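Putative glycoside hydrolase (Bacteroides ovatus, PDB 4ONZ) is of unknown function but belongs to a family of putative glycoside hydrolases that fold as a five-bladed beta-propeller. Local coordinates at residues Met39-Val44 with Pro105-Phe110; Pro101-Ala106 with Met134-Trp139; Lys111-Pro116 with Lys143-Val148; Val148-Asp153 with Thr158-Ala163. All coordinates share one frame; numbering follows the deposited sequence.

The four contacts show how loops and blades of a beta-propeller are tied together. Contact 4 pairs strand 144-151 with the edge strand 158-162 of the four-stranded sheet 118-162. Contacts 2 and 3 bring the connection from the preceding blade onto that sheet, their centres about 8 Å apart. Contact 1 lies farthest out, its centre about 24 Å from that of the chain, and shares Pro105 and Ala106 with contact 2. Lys159 of contact 4 unites the set: its NZ lies 2.9 Å from Asp108 OD2 of contact 1, 2.9 Å from Phe104 O of contact 2 and 2.6 Å from Asp114 OD2 of contact 3.

Contact 1. Residues Met39-Val44 with Pro105-Phe110; sequences MRKQQV and PAEDNF
Met39 and Pro105 supply the apolar half of this contact, Lys41 and Glu107 the charged half. Modelled as selenomethionine, Met39 lays its SE atom obliquely against one side of the proline ring, 3.9 Å from Pro105 CB. Its chain runs straight as far as selenium, with CG opposite the backbone N (chi1 176°), and bends only at the last torsion, which turns the terminal CE over the rim of one face of the Arg40 guanidinium. Trp115 packs on both Met39 and Pro105, and Thr81 and Arg83 help to bury the pair, although the segments meet near the surface.

The ionic part is looser. Lys41 and Glu107 cross roughly at right angles, and Lys41 NZ stays 3.7 Å from Glu107 OE2, a long salt bridge. The amine is held more closely from its own side of the contact: NZ donates to Met39 O at 3.0 Å, and also to the carbonyl of Pro38.

Backbone turns shape both partners. Lys41 and Gln42 form a G1 beta bulge opposite Cys37, Glu107 centres an inverse gamma turn, and Asp108 OD1 accepts from Phe110 N at 2.9 Å in an Asx turn.

With the lysine gripped by carbonyls and the carboxylate only loosely engaged, the charges probably add only modest attraction, and close fit rests on selenium against proline.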
loop_
_atom_site.group_PDB
_atom_site.type_symbol
_atom_site.label_atom_id
_atom_site.label_comp_id
_atom_site.label_asym_id
_atom_site.label_seq_id
_atom_site.Cartn_x
_atom_site.Cartn_y
_atom_site.Cartn_z
HETATM N N MSE A 39 24.139 -7.718 -0.062
HETATM C CA MSE A 39 23.856 -8.942 0.690
HETATM C C MSE A 39 24.473 -10.111 -0.050
HETATM O O MSE A 39 25.338 -10.808 0.490
HETATM C CB MSE A 39 22.342 -9.114 0.883
HETATM C CG MSE A 39 22.028 -10.434 1.581
HETATM SE SE MSE A 39 20.091 -10.595 1.830
HETATM C CE MSE A 39 19.611 -11.018 -0.023
ATOM N N ARG A 40 24.057 -10.307 -1.304
ATOM C CA ARG A 40 24.546 -11.417 -2.141
ATOM C C ARG A 40 25.983 -11.190 -2.616
ATOM O O ARG A 40 26.620 -12.122 -3.091
ATOM C CB ARG A 40 23.688 -11.596 -3.400
ATOM C CG ARG A 40 22.200 -11.855 -3.201
ATOM C CD ARG A 40 21.869 -13.228 -2.636
ATOM N NE ARG A 40 20.411 -13.428 -2.630
ATOM C CZ ARG A 40 19.755 -14.383 -1.963
ATOM N NH1 ARG A 40 20.401 -15.260 -1.203
ATOM N NH2 ARG A 40 18.427 -14.444 -2.037
ATOM N N LYS A 41 26.443 -9.943 -2.562
ATOM C CA LYS A 41 27.801 -9.579 -2.949
ATOM C C LYS A 41 28.078 -10.024 -4.378
ATOM O O LYS A 41 29.083 -10.674 -4.659
ATOM C CB LYS A 41 28.803 -10.161 -1.935
ATOM C CG LYS A 41 28.586 -9.579 -0.543
ATOM C CD LYS A 41 29.176 -10.427 0.571
ATOM C CE LYS A 41 28.934 -9.791 1.939
ATOM N NZ LYS A 41 27.489 -9.597 2.255
ATOM N N GLN A 42 27.151 -9.664 -5.265
ATOM C CA GLN A 42 27.232 -9.980 -6.683
ATOM C C GLN A 42 26.155 -9.217 -7.435
ATOM O O GLN A 42 25.231 -8.670 -6.824
ATOM C CB GLN A 42 27.052 -11.487 -6.920
ATOM C CG GLN A 42 25.668 -12.025 -6.595
ATOM C CD GLN A 42 25.611 -13.537 -6.702
ATOM O OE1 GLN A 42 26.350 -14.243 -6.017
ATOM N NE2 GLN A 42 24.729 -14.042 -7.552
ATOM N N GLN A 43 26.267 -9.195 -8.763
ATOM C CA GLN A 43 25.277 -8.531 -9.604
ATOM C C GLN A 43 23.979 -9.336 -9.530
ATOM O O GLN A 43 23.992 -10.561 -9.635
ATOM C CB GLN A 43 25.731 -8.441 -11.065
ATOM C CG GLN A 43 27.054 -7.723 -11.315
ATOM C CD GLN A 43 27.060 -6.241 -10.961
ATOM O OE1 GLN A 43 26.010 -5.619 -10.773
ATOM N NE2 GLN A 43 28.260 -5.661 -10.885
ATOM N N VAL A 44 22.861 -8.636 -9.356
ATOM C CA VAL A 44 21.559 -9.272 -9.208
ATOM C C VAL A 44 20.548 -8.599 -10.123
ATOM O O VAL A 44 20.501 -7.367 -10.189
ATOM C CB VAL A 44 21.083 -9.186 -7.739
ATOM C CG1 VAL A 44 19.638 -9.637 -7.597
ATOM C CG2 VAL A 44 21.989 -10.022 -6.849
ATOM N N PRO A 105 17.684 -5.109 1.122
ATOM C CA PRO A 105 18.505 -5.576 2.233
ATOM C C PRO A 105 19.946 -5.119 1.996
ATOM O O PRO A 105 20.438 -5.211 0.874
ATOM C CB PRO A 105 18.368 -7.103 2.203
ATOM C CG PRO A 105 17.544 -7.447 1.027
ATOM C CD PRO A 105 16.979 -6.196 0.422
ATOM N N ALA A 106 20.582 -4.590 3.037
ATOM C CA ALA A 106 21.921 -4.024 2.921
ATOM C C ALA A 106 22.790 -4.314 4.141
ATOM O O ALA A 106 22.377 -5.020 5.058
ATOM C CB ALA A 106 21.806 -2.518 2.691
ATOM N N GLU A 107 24.020 -3.799 4.113
ATOM C CA GLU A 107 24.953 -3.963 5.217
ATOM C C GLU A 107 24.639 -2.888 6.246
ATOM O O GLU A 107 25.322 -1.872 6.340
ATOM C CB GLU A 107 26.400 -3.900 4.718
ATOM C CG GLU A 107 26.753 -5.140 3.906
ATOM C CD GLU A 107 28.208 -5.204 3.472
ATOM O OE1 GLU A 107 28.792 -4.151 3.139
ATOM O OE2 GLU A 107 28.766 -6.323 3.445
ATOM N N ASP A 108 23.580 -3.135 7.006
ATOM C CA ASP A 108 23.081 -2.188 7.990
ATOM C C ASP A 108 22.678 -2.936 9.257
ATOM O O ASP A 108 22.950 -4.134 9.381
ATOM C CB ASP A 108 21.903 -1.401 7.381
ATOM C CG ASP A 108 20.742 -2.296 6.950
ATOM O OD1 ASP A 108 20.566 -3.396 7.534
ATOM O OD2 ASP A 108 19.980 -1.877 6.035
ATOM N N ASN A 109 22.003 -2.250 10.176
ATOM C CA ASN A 109 21.599 -2.858 11.451
ATOM C C ASN A 109 20.191 -3.440 11.462
ATOM O O ASN A 109 19.585 -3.563 12.519
ATOM C CB ASN A 109 21.759 -1.822 12.575
ATOM C CG ASN A 109 23.205 -1.387 12.755
ATOM O OD1 ASN A 109 24.135 -2.106 12.381
ATOM N ND2 ASN A 109 23.402 -0.209 13.341
ATOM N N PHE A 110 19.684 -3.821 10.290
ATOM C CA PHE A 110 18.331 -4.364 10.166
ATOM C C PHE A 110 18.321 -5.703 9.424
ATOM O O PHE A 110 17.299 -6.117 8.873
ATOM C CB PHE A 110 17.451 -3.322 9.456
ATOM C CG PHE A 110 17.468 -1.988 10.135
ATOM C CD1 PHE A 110 16.681 -1.760 11.250
ATOM C CD2 PHE A 110 18.323 -0.983 9.702
ATOM C CE1 PHE A 110 16.716 -0.536 11.906
ATOM C CE2 PHE A 110 18.364 0.242 10.351
ATOM C CZ PHE A 110 17.556 0.463 11.454
#

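Contact 2. Residues Pro101-Ala106 with Met134-Trp139; sequences PVLFPA and MLYTAW
Leu103, on the connection between two sheets of the beta-propeller, reaches Tyr136 and Met134 on strand 132-139 of the next sheet. It sits in the stretch leading out of the four-stranded sheet 50-97, where Val102 and Leu103 together face Val84 in a classic beta bulge. The backbones stay well apart: even the nearest CA atoms, those of Leu103 and Tyr136, are 10.1 Å from each other, and the join is made by three buried side chains alone.

Leu103 and Tyr136 point at each other. The CD2 methyl of the leucine comes down on the face of the phenol ring in a CH-pi contact, 3.7 Å from the ring centroid and only 8° off the normal. So central is it that all six ring carbons of Tyr136 lie at similar range. With CG between the backbone N and the carbonyl carbon (chi1 68°), the ring is placed under the leucine. Ala147 and Ala149 of strand 144-151 also pack against the tyrosine, and Lys159 runs along the hydroxyl end.

Met134, modelled as selenomethionine, comes from two residues earlier on the same face of the strand, among Pro122, Val124 and Trp157. Its side chain runs alongside Leu103, antiparallel to it, and is extended until its final bend (chi3 -70°). The methyl that lies over the ring also makes a short contact with selenium, Leu103 CD2 standing 3.4 Å from Met134 SE.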
loop_
_atom_site.group_PDB
_atom_site.type_symbol
_atom_site.label_atom_id
_atom_site.label_comp_id
_atom_site.label_asym_id
_atom_site.label_seq_id
_atom_site.Cartn_x
_atom_site.Cartn_y
_atom_site.Cartn_z
ATOM N N PRO A 101 17.750 -0.247 -7.256
ATOM C CA PRO A 101 16.595 -0.144 -6.367
ATOM C C PRO A 101 16.901 0.867 -5.283
ATOM O O PRO A 101 18.075 1.169 -5.043
ATOM C CB PRO A 101 16.481 -1.550 -5.783
ATOM C CG PRO A 101 17.888 -2.040 -5.758
ATOM C CD PRO A 101 18.501 -1.492 -7.025
ATOM N N VAL A 102 15.868 1.377 -4.622
ATOM C CA VAL A 102 16.066 2.401 -3.589
ATOM C C VAL A 102 15.861 1.926 -2.153
ATOM O O VAL A 102 16.147 2.677 -1.220
ATOM C CB VAL A 102 15.211 3.663 -3.864
ATOM C CG1 VAL A 102 15.636 4.298 -5.181
ATOM C CG2 VAL A 102 13.723 3.332 -3.873
ATOM N N LEU A 103 15.337 0.712 -1.965
ATOM C CA LEU A 103 15.203 0.116 -0.627
ATOM C C LEU A 103 15.424 -1.373 -0.820
ATOM O O LEU A 103 14.734 -2.014 -1.616
ATOM C CB LEU A 103 13.841 0.378 0.030
ATOM C CG LEU A 103 13.711 -0.132 1.475
ATOM C CD1 LEU A 103 14.668 0.581 2.407
ATOM C CD2 LEU A 103 12.300 0.029 2.006
ATOM N N PHE A 104 16.393 -1.906 -0.095
ATOM C CA PHE A 104 16.800 -3.290 -0.251
ATOM C C PHE A 104 17.564 -3.778 0.963
ATOM O O PHE A 104 18.036 -2.966 1.760
ATOM C CB PHE A 104 17.682 -3.385 -1.502
ATOM C CG PHE A 104 18.755 -2.318 -1.578
ATOM C CD1 PHE A 104 20.010 -2.519 -1.000
ATOM C CD2 PHE A 104 18.517 -1.120 -2.241
ATOM C CE1 PHE A 104 20.996 -1.541 -1.066
ATOM C CE2 PHE A 104 19.504 -0.136 -2.316
ATOM C CZ PHE A 104 20.744 -0.347 -1.728
ATOM N N PRO A 105 17.684 -5.109 1.122
ATOM C CA PRO A 105 18.505 -5.576 2.233
ATOM C C PRO A 105 19.946 -5.119 1.996
ATOM O O PRO A 105 20.438 -5.211 0.874
ATOM C CB PRO A 105 18.368 -7.103 2.203
ATOM C CG PRO A 105 17.544 -7.447 1.027
ATOM C CD PRO A 105 16.979 -6.196 0.422
ATOM N N ALA A 106 20.582 -4.590 3.037
ATOM C CA ALA A 106 21.921 -4.024 2.921
ATOM C C ALA A 106 22.790 -4.314 4.141
ATOM O O ALA A 106 22.377 -5.020 5.058
ATOM C CB ALA A 106 21.806 -2.518 2.691
HETATM N N MSE A 134 7.524 5.658 4.731
HETATM C CA MSE A 134 7.166 4.417 4.077
HETATM C C MSE A 134 6.925 3.343 5.097
HETATM O O MSE A 134 7.761 3.098 5.974
HETATM C CB MSE A 134 8.257 3.943 3.126
HETATM C CG MSE A 134 7.914 2.601 2.472
HETATM SE SE MSE A 134 9.482 1.933 1.510
HETATM C CE MSE A 134 9.554 3.206 0.031
ATOM N N LEU A 135 5.750 2.727 4.995
ATOM C CA LEU A 135 5.392 1.536 5.759
ATOM C C LEU A 135 5.488 0.406 4.744
ATOM O O LEU A 135 4.859 0.478 3.681
ATOM C CB LEU A 135 3.980 1.613 6.331
ATOM C CG LEU A 135 3.787 2.290 7.692
ATOM C CD1 LEU A 135 4.262 1.396 8.820
ATOM C CD2 LEU A 135 4.491 3.635 7.755
ATOM N N TYR A 136 6.283 -0.607 5.067
ATOM C CA TYR A 136 6.519 -1.736 4.193
ATOM C C TYR A 136 6.679 -3.024 5.011
ATOM O O TYR A 136 6.679 -3.012 6.236
ATOM C CB TYR A 136 7.778 -1.481 3.321
ATOM C CG TYR A 136 9.095 -1.459 4.076
ATOM C CD1 TYR A 136 9.537 -0.309 4.735
ATOM C CD2 TYR A 136 9.903 -2.585 4.131
ATOM C CE1 TYR A 136 10.749 -0.303 5.427
ATOM C CE2 TYR A 136 11.118 -2.577 4.800
ATOM C CZ TYR A 136 11.533 -1.439 5.455
ATOM O OH TYR A 136 12.739 -1.443 6.130
ATOM N N THR A 137 6.810 -4.144 4.322
ATOM C CA THR A 137 6.973 -5.420 4.996
ATOM C C THR A 137 8.424 -5.873 4.917
ATOM O O THR A 137 8.976 -5.959 3.818
ATOM C CB THR A 137 6.112 -6.490 4.308
ATOM O OG1 THR A 137 4.759 -6.034 4.228
ATOM C CG2 THR A 137 6.175 -7.821 5.055
ATOM N N ALA A 138 9.036 -6.131 6.075
ATOM C CA ALA A 138 10.386 -6.700 6.151
ATOM C C ALA A 138 10.186 -8.210 6.235
ATOM O O ALA A 138 9.399 -8.690 7.057
ATOM C CB ALA A 138 11.120 -6.190 7.378
ATOM N N TRP A 139 10.871 -8.952 5.376
ATOM C CA TRP A 139 10.702 -10.400 5.291
ATOM C C TRP A 139 12.025 -11.107 5.517
ATOM O O TRP A 139 12.943 -10.976 4.715
ATOM C CB TRP A 139 10.117 -10.734 3.915
ATOM C CG TRP A 139 9.848 -12.166 3.568
ATOM C CD1 TRP A 139 10.155 -12.784 2.387
ATOM C CD2 TRP A 139 9.201 -13.161 4.380
ATOM N NE1 TRP A 139 9.732 -14.087 2.409
ATOM C CE2 TRP A 139 9.150 -14.349 3.621
ATOM C CE3 TRP A 139 8.645 -13.157 5.662
ATOM C CZ2 TRP A 139 8.566 -15.525 4.103
ATOM C CZ3 TRP A 139 8.072 -14.332 6.147
ATOM C CH2 TRP A 139 8.044 -15.501 5.368
#

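Contact 3. Residues Lys111-Pro116 with Lys143-Val148; sequences KDQDWP and KARLAV
Arg145 reaches out from its strand to the short helix 111-114, where it meets Gln113 and the backbone carbonyl of Asp112. Of the guanidinium only NH2 does the touching: it lies 3.8 Å from Gln113 CG, and 3.7 Å from Gln113 CA, which it approaches obliquely. The two side chains cross at about a right angle, and the amide of Gln113 is turned 83° from the guanidinium plane, so the flat groups do not stack. A bend at chi3 (-74°) carries the arginine head across to the helix.

This helical turn, the only helix between the sheets 50-97 and 118-162 of the propeller, lies against strands 132-139 and 144-151 of the second sheet, with Leu162 of its edge strand packing on Gln113 and Arg145. Asp112 O sits at the rim of the guanidinium, near its plane and 3.5 Å from Arg145 NH2, but its hydrogen bond comes from Asn140 ND2.

Water completes the join. Water 1 accepts from Arg145 NH2 at 2.8 Å and donates to Asp112 OD2, also at 2.8 Å, bridging opposite charges whose own atoms, Asp112 OD2 and Arg145 NH2, stay 4.7 Å apart. Water 2 accepts from Arg145 NE at 2.9 Å and lies within donating distance of the carbonyls of Gln113 and Lys143. Both waters lie at the edge of the guanidinium, in its plane. Its remaining nitrogen, NH1, donates to Asn173 O.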
loop_
_atom_site.group_PDB
_atom_site.type_symbol
_atom_site.label_atom_id
_atom_site.label_comp_id
_atom_site.label_asym_id
_atom_site.label_seq_id
_atom_site.Cartn_x
_atom_site.Cartn_y
_atom_site.Cartn_z
ATOM N N LYS A 111 19.453 -6.401 9.456
ATOM C CA LYS A 111 19.576 -7.672 8.751
ATOM C C LYS A 111 18.650 -8.728 9.341
ATOM O O LYS A 111 18.146 -9.586 8.627
ATOM C CB LYS A 111 21.031 -8.174 8.772
ATOM C CG LYS A 111 22.034 -7.205 8.168
ATOM C CD LYS A 111 23.394 -7.859 8.005
ATOM C CE LYS A 111 24.465 -6.859 7.644
ATOM N NZ LYS A 111 24.828 -6.007 8.805
ATOM N N ASP A 112 18.430 -8.662 10.650
ATOM C CA ASP A 112 17.539 -9.612 11.311
ATOM C C ASP A 112 16.108 -9.523 10.771
ATOM O O ASP A 112 15.381 -10.511 10.796
ATOM C CB ASP A 112 17.538 -9.411 12.840
ATOM C CG ASP A 112 17.115 -8.008 13.258
ATOM O OD1 ASP A 112 17.609 -7.026 12.660
ATOM O OD2 ASP A 112 16.292 -7.888 14.192
ATOM N N GLN A 113 15.741 -8.347 10.259
ATOM C CA GLN A 113 14.384 -8.056 9.773
ATOM C C GLN A 113 14.137 -8.334 8.297
ATOM O O GLN A 113 13.066 -8.840 7.950
ATOM C CB GLN A 113 14.055 -6.588 10.083
ATOM C CG GLN A 113 14.004 -6.344 11.584
ATOM C CD GLN A 113 14.109 -4.891 11.997
ATOM O OE1 GLN A 113 13.809 -3.972 11.233
ATOM N NE2 GLN A 113 14.537 -4.678 13.236
ATOM N N ASP A 114 15.110 -8.013 7.437
ATOM C CA ASP A 114 14.921 -8.147 5.987
ATOM C C ASP A 114 15.906 -9.046 5.220
ATOM O O ASP A 114 15.842 -9.113 3.998
ATOM C CB ASP A 114 14.818 -6.762 5.335
ATOM C CG ASP A 114 16.072 -5.918 5.520
ATOM O OD1 ASP A 114 17.150 -6.494 5.788
ATOM O OD2 ASP A 114 15.980 -4.675 5.363
ATOM N N TRP A 115 16.830 -9.710 5.911
ATOM C CA TRP A 115 17.686 -10.692 5.241
ATOM C C TRP A 115 17.004 -12.044 5.421
ATOM O O TRP A 115 16.670 -12.405 6.543
ATOM C CB TRP A 115 19.094 -10.748 5.834
ATOM C CG TRP A 115 20.017 -9.652 5.395
ATOM C CD1 TRP A 115 19.713 -8.337 5.227
ATOM C CD2 TRP A 115 21.432 -9.768 5.164
ATOM N NE1 TRP A 115 20.840 -7.629 4.855
ATOM C CE2 TRP A 115 21.904 -8.489 4.803
ATOM C CE3 TRP A 115 22.337 -10.837 5.196
ATOM C CZ2 TRP A 115 23.240 -8.245 4.502
ATOM C CZ3 TRP A 115 23.661 -10.593 4.897
ATOM C CH2 TRP A 115 24.100 -9.304 4.548
ATOM N N PRO A 116 16.804 -12.807 4.335
ATOM C CA PRO A 116 17.121 -12.561 2.933
ATOM C C PRO A 116 15.916 -12.180 2.069
ATOM O O PRO A 116 16.072 -11.893 0.865
ATOM C CB PRO A 116 17.680 -13.917 2.484
ATOM C CG PRO A 116 16.889 -14.908 3.287
ATOM C CD PRO A 116 16.430 -14.218 4.550
ATOM N N LYS A 143 9.197 -14.350 9.786
ATOM C CA LYS A 143 8.015 -13.511 9.998
ATOM C C LYS A 143 8.027 -12.319 9.037
ATOM O O LYS A 143 9.078 -11.738 8.765
ATOM C CB LYS A 143 7.966 -12.992 11.442
ATOM C CG LYS A 143 7.634 -14.027 12.512
ATOM C CD LYS A 143 6.168 -14.437 12.470
ATOM C CE LYS A 143 5.817 -15.456 13.547
ATOM N NZ LYS A 143 5.816 -14.901 14.929
ATOM N N ALA A 144 6.854 -11.973 8.518
ATOM C CA ALA A 144 6.677 -10.805 7.670
ATOM C C ALA A 144 6.225 -9.764 8.704
ATOM O O ALA A 144 5.259 -10.010 9.453
ATOM C CB ALA A 144 5.611 -11.049 6.632
ATOM N N ARG A 145 6.936 -8.638 8.788
ATOM C CA ARG A 145 6.663 -7.637 9.828
ATOM C C ARG A 145 6.684 -6.203 9.302
ATOM O O ARG A 145 7.543 -5.836 8.518
ATOM C CB ARG A 145 7.675 -7.790 10.986
ATOM C CG ARG A 145 7.660 -9.164 11.668
ATOM C CD ARG A 145 8.698 -9.290 12.778
ATOM N NE ARG A 145 10.046 -9.417 12.229
ATOM C CZ ARG A 145 11.153 -9.527 12.955
ATOM N NH1 ARG A 145 11.102 -9.505 14.283
ATOM N NH2 ARG A 145 12.325 -9.650 12.338
ATOM N N LEU A 146 5.707 -5.416 9.739
ATOM C CA LEU A 146 5.582 -4.036 9.310
ATOM C C LEU A 146 6.795 -3.217 9.778
ATOM O O LEU A 146 7.146 -3.228 10.969
ATOM C CB LEU A 146 4.273 -3.461 9.839
ATOM C CG LEU A 146 3.799 -2.125 9.283
ATOM C CD1 LEU A 146 3.630 -2.164 7.768
ATOM C CD2 LEU A 146 2.485 -1.760 9.953
ATOM N N ALA A 147 7.418 -2.533 8.821
ATOM C CA ALA A 147 8.602 -1.731 9.065
ATOM C C ALA A 147 8.426 -0.333 8.513
ATOM O O ALA A 147 7.552 -0.073 7.664
ATOM C CB ALA A 147 9.820 -2.405 8.453
ATOM N N VAL A 148 9.282 0.569 8.991
ATOM C CA VAL A 148 9.227 1.967 8.615
ATOM C C VAL A 148 10.557 2.454 8.059
ATOM O O VAL A 148 11.603 2.175 8.646
ATOM C CB VAL A 148 8.924 2.856 9.847
ATOM C CG1 VAL A 148 8.852 4.328 9.447
ATOM C CG2 VAL A 148 7.637 2.423 10.534
HETATM O O HOH W 1 14.159 -9.640 14.499
HETATM O O HOH W 2 11.037 -9.853 9.569
#

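Contact 4. Residues Val148-Asp153 with Thr158-Ala163; sequences VATSRD and TKHGLA
Thr150 and His160 clasp each other on one face of an antiparallel hairpin, at the tight part of its pairing. Thr150 OG1 and His160 NE2 are 2.7 Å apart, with the hydroxyl at the ring edge and near its plane; either could be the donor. With OG1 placed between the backbone N and carbonyl carbon (chi1 59°), the threonine presents its oxygen to the imidazole and still rests its CG2 methyl near CD2 of the ring.

Beneath them the ladder is regular. Thr150 and Thr158 form a hydrogen-bonded pair, Thr158 N donating to Thr150 O at 2.8 Å with an N-H...O angle of 169°. Ala149 and Lys159, the non-hydrogen-bonded pair, bring their CA atoms to 4.2 Å, and Ala149 CA makes a CA-H...O contact with Thr158 O at 3.1 Å.

At His160 and Gly161 the register slips. Val148 O accepts from His160 N at 2.8 Å, Val148 N still donates to Gly161 O at 3.0 Å, and Val148 CG2 rests on Ala163 CB at 4.0 Å, while water 3 joins Val148 O to Gly161 N. At the other end, exposed Thr158 keeps its hydroxyl with water 4, 2.7 Å from Thr158 OG1.

Strand 158-162 is the outermost of its four-stranded sheet. Strand 132-139 flanks strand 144-151 on the side away from it, while Lys159 extends past Tyr136 of that strand to salt bridges with Asp114 of helix 111-114 and Asp108 of the loop before it.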
loop_
_atom_site.group_PDB
_atom_site.type_symbol
_atom_site.label_atom_id
_atom_site.label_comp_id
_atom_site.label_asym_id
_atom_site.label_seq_id
_atom_site.Cartn_x
_atom_site.Cartn_y
_atom_site.Cartn_z
ATOM N N VAL A 148 9.282 0.569 8.991
ATOM C CA VAL A 148 9.227 1.967 8.615
ATOM C C VAL A 148 10.557 2.454 8.059
ATOM O O VAL A 148 11.603 2.175 8.646
ATOM C CB VAL A 148 8.924 2.856 9.847
ATOM C CG1 VAL A 148 8.852 4.328 9.447
ATOM C CG2 VAL A 148 7.637 2.423 10.534
ATOM N N ALA A 149 10.493 3.207 6.958
ATOM C CA ALA A 149 11.653 3.890 6.377
ATOM C C ALA A 149 11.237 5.326 6.082
ATOM O O ALA A 149 10.055 5.591 5.859
ATOM C CB ALA A 149 12.122 3.213 5.086
ATOM N N THR A 150 12.183 6.258 6.124
ATOM C CA THR A 150 11.889 7.653 5.801
ATOM C C THR A 150 12.856 8.162 4.743
ATOM O O THR A 150 13.938 7.604 4.527
ATOM C CB THR A 150 11.943 8.592 7.034
ATOM O OG1 THR A 150 13.244 8.544 7.634
ATOM C CG2 THR A 150 10.892 8.196 8.077
ATOM N N SER A 151 12.433 9.219 4.068
ATOM C CA SER A 151 13.230 9.858 3.045
ATOM C C SER A 151 12.729 11.264 2.794
ATOM O O SER A 151 11.564 11.573 3.031
ATOM C CB SER A 151 13.151 9.067 1.738
ATOM O OG SER A 151 13.983 9.652 0.750
ATOM N N ARG A 152 13.627 12.118 2.322
ATOM C CA ARG A 152 13.252 13.457 1.902
ATOM C C ARG A 152 13.313 13.617 0.392
ATOM O O ARG A 152 12.640 14.490 -0.154
ATOM C CB ARG A 152 14.094 14.516 2.616
ATOM C CG ARG A 152 13.614 14.719 4.035
ATOM C CD ARG A 152 14.229 15.930 4.714
ATOM N NE ARG A 152 13.326 16.344 5.778
ATOM C CZ ARG A 152 12.282 17.164 5.614
ATOM N NH1 ARG A 152 12.005 17.708 4.430
ATOM N NH2 ARG A 152 11.510 17.450 6.651
ATOM N N ASP A 153 14.104 12.785 -0.284
ATOM C CA ASP A 153 14.245 12.863 -1.744
ATOM C C ASP A 153 13.642 11.685 -2.509
ATOM O O ASP A 153 13.658 11.689 -3.741
ATOM C CB ASP A 153 15.717 13.062 -2.146
ATOM C CG ASP A 153 16.607 11.865 -1.807
ATOM O OD1 ASP A 153 16.118 10.819 -1.318
ATOM O OD2 ASP A 153 17.827 11.977 -2.046
ATOM N N THR A 158 16.038 5.828 4.758
ATOM C CA THR A 158 16.655 5.458 6.023
ATOM C C THR A 158 15.701 4.504 6.742
ATOM O O THR A 158 14.557 4.863 6.980
ATOM C CB THR A 158 16.883 6.706 6.907
ATOM O OG1 THR A 158 17.700 7.642 6.202
ATOM C CG2 THR A 158 17.555 6.342 8.227
ATOM N N LYS A 159 16.151 3.286 7.052
ATOM C CA LYS A 159 15.305 2.318 7.772
ATOM C C LYS A 159 15.260 2.742 9.225
ATOM O O LYS A 159 16.239 3.260 9.740
ATOM C CB LYS A 159 15.868 0.894 7.673
ATOM C CG LYS A 159 15.887 0.334 6.254
ATOM C CD LYS A 159 16.590 -1.008 6.176
ATOM C CE LYS A 159 16.822 -1.448 4.736
ATOM N NZ LYS A 159 17.591 -2.715 4.650
ATOM N N HIS A 160 14.125 2.552 9.876
ATOM C CA HIS A 160 13.998 2.862 11.299
ATOM C C HIS A 160 13.576 1.649 12.129
ATOM O O HIS A 160 13.382 1.762 13.332
ATOM C CB HIS A 160 13.040 4.022 11.508
ATOM C CG HIS A 160 13.558 5.312 10.976
ATOM N ND1 HIS A 160 14.434 6.109 11.682
ATOM C CD2 HIS A 160 13.333 5.945 9.803
ATOM C CE1 HIS A 160 14.737 7.170 10.960
ATOM N NE2 HIS A 160 14.079 7.097 9.818
ATOM N N GLY A 161 13.476 0.492 11.486
ATOM C CA GLY A 161 13.141 -0.748 12.173
ATOM C C GLY A 161 11.665 -1.078 12.101
ATOM O O GLY A 161 10.943 -0.551 11.268
ATOM N N LEU A 162 11.213 -1.955 12.986
ATOM C CA LEU A 162 9.813 -2.393 12.958
ATOM C C LEU A 162 8.868 -1.367 13.555
ATOM O O LEU A 162 9.179 -0.741 14.556
ATOM C CB LEU A 162 9.658 -3.716 13.708
ATOM C CG LEU A 162 10.543 -4.837 13.174
ATOM C CD1 LEU A 162 10.293 -6.100 13.977
ATOM C CD2 LEU A 162 10.289 -5.064 11.688
ATOM N N ALA A 163 7.702 -1.214 12.931
ATOM C CA ALA A 163 6.684 -0.295 13.424
ATOM C C ALA A 163 6.246 -0.617 14.861
ATOM O O ALA A 163 5.952 0.289 15.637
ATOM C CB ALA A 163 5.494 -0.324 12.499
HETATM O O HOH W 3 12.836 -0.465 8.647
HETATM O O HOH W 4 16.780 9.157 4.132
#